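Long-range contact in phosphatidylinositol 4,5-bisphosphate-binding protein SLM1 (Saccharomyces cerevisiae, PDB 4A6H), which binds phosphatidylinositol 4,5-bisphosphate through its PH domain and acts with SLM2 as an effector of TORC2 and calcineurin signalling: residues S55-T60 and F80-K85. Residues are numbered along the deposited sequence; the frame is centred on the assembly and turned at random.
Sequences SECTVT and FVLHAK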
loop_
_atom_site.group_PDB
_atom_site.type_symbol
_atom_site.label_atom_id
_atom_site.label_comp_id
_atom_site.label_asym_id
_atom_site.label_seq_id
_atom_site.Cartn_x
_atom_site.Cartn_y
_atom_site.Cartn_z
ATOM N N SER A 55 -1.533 -10.546 5.852
ATOM C CA SER A 55 -1.464 -11.704 4.963
ATOM C C SER A 55 -2.043 -12.935 5.635
ATOM O O SER A 55 -2.431 -13.891 4.965
ATOM C CB SER A 55 -0.011 -11.980 4.583
ATOM O OG SER A 55 0.750 -12.336 5.721
ATOM N N GLU A 56 -2.091 -12.927 6.963
ATOM C CA GLU A 56 -2.593 -14.092 7.677
ATOM C C GLU A 56 -3.727 -13.771 8.640
ATOM O O GLU A 56 -3.957 -14.506 9.599
ATOM C CB GLU A 56 -1.463 -14.850 8.381
ATOM C CG GLU A 56 -0.394 -15.414 7.436
ATOM C CD GLU A 56 -0.951 -16.369 6.386
ATOM O OE1 GLU A 56 -2.022 -16.974 6.612
ATOM O OE2 GLU A 56 -0.304 -16.512 5.325
ATOM N N CYS A 57 -4.439 -12.681 8.366
ATOM C CA CYS A 57 -5.640 -12.332 9.113
ATOM C C CYS A 57 -6.817 -12.153 8.180
ATOM O O CYS A 57 -6.652 -11.864 6.996
ATOM C CB CYS A 57 -5.438 -11.032 9.898
ATOM S SG CYS A 57 -4.190 -11.136 11.192
ATOM N N THR A 58 -8.013 -12.334 8.724
ATOM C CA THR A 58 -9.242 -11.992 8.022
ATOM C C THR A 58 -10.189 -11.269 8.971
ATOM O O THR A 58 -10.025 -11.331 10.189
ATOM C CB THR A 58 -9.970 -13.237 7.471
ATOM O OG1 THR A 58 -10.277 -14.144 8.540
ATOM C CG2 THR A 58 -9.122 -13.944 6.425
ATOM N N VAL A 59 -11.168 -10.558 8.420
ATOM C CA VAL A 59 -12.243 -10.026 9.244
ATOM C C VAL A 59 -13.504 -10.802 8.931
ATOM O O VAL A 59 -13.878 -10.982 7.765
ATOM C CB VAL A 59 -12.447 -8.497 9.095
ATOM C CG1 VAL A 59 -11.276 -7.746 9.750
ATOM C CG2 VAL A 59 -12.614 -8.097 7.634
ATOM N N THR A 60 -14.147 -11.297 9.977
ATOM C CA THR A 60 -15.207 -12.263 9.782
ATOM C C THR A 60 -16.567 -11.632 10.052
ATOM O O THR A 60 -17.340 -11.382 9.125
ATOM C CB THR A 60 -14.966 -13.515 10.635
ATOM O OG1 THR A 60 -14.732 -13.130 11.994
ATOM C CG2 THR A 60 -13.739 -14.269 10.127
ATOM N N PHE A 80 -16.102 -5.559 15.715
ATOM C CA PHE A 80 -15.783 -6.507 14.656
ATOM C C PHE A 80 -14.772 -7.539 15.127
ATOM O O PHE A 80 -14.101 -7.348 16.145
ATOM C CB PHE A 80 -15.326 -5.808 13.358
ATOM C CG PHE A 80 -13.964 -5.156 13.439
ATOM C CD1 PHE A 80 -13.824 -3.861 13.911
ATOM C CD2 PHE A 80 -12.830 -5.835 13.011
ATOM C CE1 PHE A 80 -12.564 -3.256 13.975
ATOM C CE2 PHE A 80 -11.575 -5.241 13.072
ATOM C CZ PHE A 80 -11.448 -3.948 13.555
ATOM N N VAL A 81 -14.679 -8.637 14.384
ATOM C CA VAL A 81 -13.785 -9.733 14.722
ATOM C C VAL A 81 -12.684 -9.880 13.689
ATOM O O VAL A 81 -12.944 -9.907 12.477
ATOM C CB VAL A 81 -14.557 -11.061 14.794
ATOM C CG1 VAL A 81 -13.613 -12.206 15.130
ATOM C CG2 VAL A 81 -15.704 -10.950 15.797
ATOM N N LEU A 82 -11.456 -9.970 14.187
ATOM C CA LEU A 82 -10.271 -10.247 13.384
ATOM C C LEU A 82 -9.843 -11.675 13.690
ATOM O O LEU A 82 -9.607 -12.024 14.846
ATOM C CB LEU A 82 -9.152 -9.249 13.715
ATOM C CG LEU A 82 -7.884 -9.303 12.868
ATOM C CD1 LEU A 82 -8.196 -8.940 11.425
ATOM C CD2 LEU A 82 -6.851 -8.351 13.441
ATOM N N HIS A 83 -9.756 -12.499 12.647
ATOM C CA HIS A 83 -9.456 -13.923 12.779
ATOM C C HIS A 83 -8.038 -14.230 12.308
ATOM O O HIS A 83 -7.615 -13.725 11.274
ATOM C CB HIS A 83 -10.443 -14.720 11.923
ATOM C CG HIS A 83 -10.197 -16.197 11.915
ATOM N ND1 HIS A 83 -10.606 -17.022 12.941
ATOM C CD2 HIS A 83 -9.620 -17.002 10.991
ATOM C CE1 HIS A 83 -10.276 -18.269 12.658
ATOM N NE2 HIS A 83 -9.681 -18.286 11.479
ATOM N N ALA A 84 -7.305 -15.051 13.059
ATOM C CA ALA A 84 -5.954 -15.448 12.658
ATOM C C ALA A 84 -5.938 -16.759 11.876
ATOM O O ALA A 84 -6.477 -17.774 12.326
ATOM C CB ALA A 84 -5.044 -15.553 13.877
ATOM N N LYS A 85 -5.291 -16.739 10.716
ATOM C CA LYS A 85 -5.200 -17.918 9.860
ATOM C C LYS A 85 -3.934 -18.697 10.172
ATOM O O LYS A 85 -3.775 -19.841 9.744
ATOM C CB LYS A 85 -5.208 -17.509 8.387
ATOM C CG LYS A 85 -6.556 -16.974 7.915
ATOM C CD LYS A 85 -6.609 -16.800 6.401
ATOM C CE LYS A 85 -5.645 -15.726 5.918
ATOM N NZ LYS A 85 -5.872 -15.384 4.481
HETATM O O HOH W 1 -5.403 -12.479 4.447
#
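Thr-58 and His-83 form an antiparallel hydrogen-bonded pair: Thr-58 N donates to His-83 O at 2.9 Å, and His-83 N returns a nearly straight bond (173°) to Thr-58 O at 2.7 Å. Lys-85 N to Glu-56 O and Thr-60 N to Val-81 O continue the ladder on either side. Cys-57/Ala-84 and Val-59/Leu-82 are the non-hydrogen-bonded pairs between these rungs; there Val-59 CA adds a CA-H...O contact of 3.3 Å to Val-81 O. One water accepts from Lys-85 NZ and probably donates to Cys-57 O, joining the lysine tip to the opposite backbone.

On the Thr-58 face the side chains of Thr-58 and His-83 lie side by side. Thr-58 OG1 meets the imidazole edge near its plane, 3.8 Å from His-83 CD2, while Asn-95 takes His-83 ND1 in a hydrogen bond. Lys-85 crosses Thr-58 at about a right angle and lays CD 3.8 Å from Thr-58 CG2; the turn at chi3 (-66°) then carries CE and NZ on toward the 55-60 backbone.

The opposite face is apolar. Leu-82 CD1 packs 3.8 Å from Cys-57 CB and 3.7 Å from Val-59 CG1. This is the pairing of strands 57-62 and 79-84 in the PH-domain sheet. Its chemistry implies a two-sided ribbon: Val-59 and Phe-80 reach Leu-113 of helix 103-116, the other face carries the Thr-58 hydroxyl and His-83 imidazole, and the Lys-85 ammonium lies at the strand pair's end.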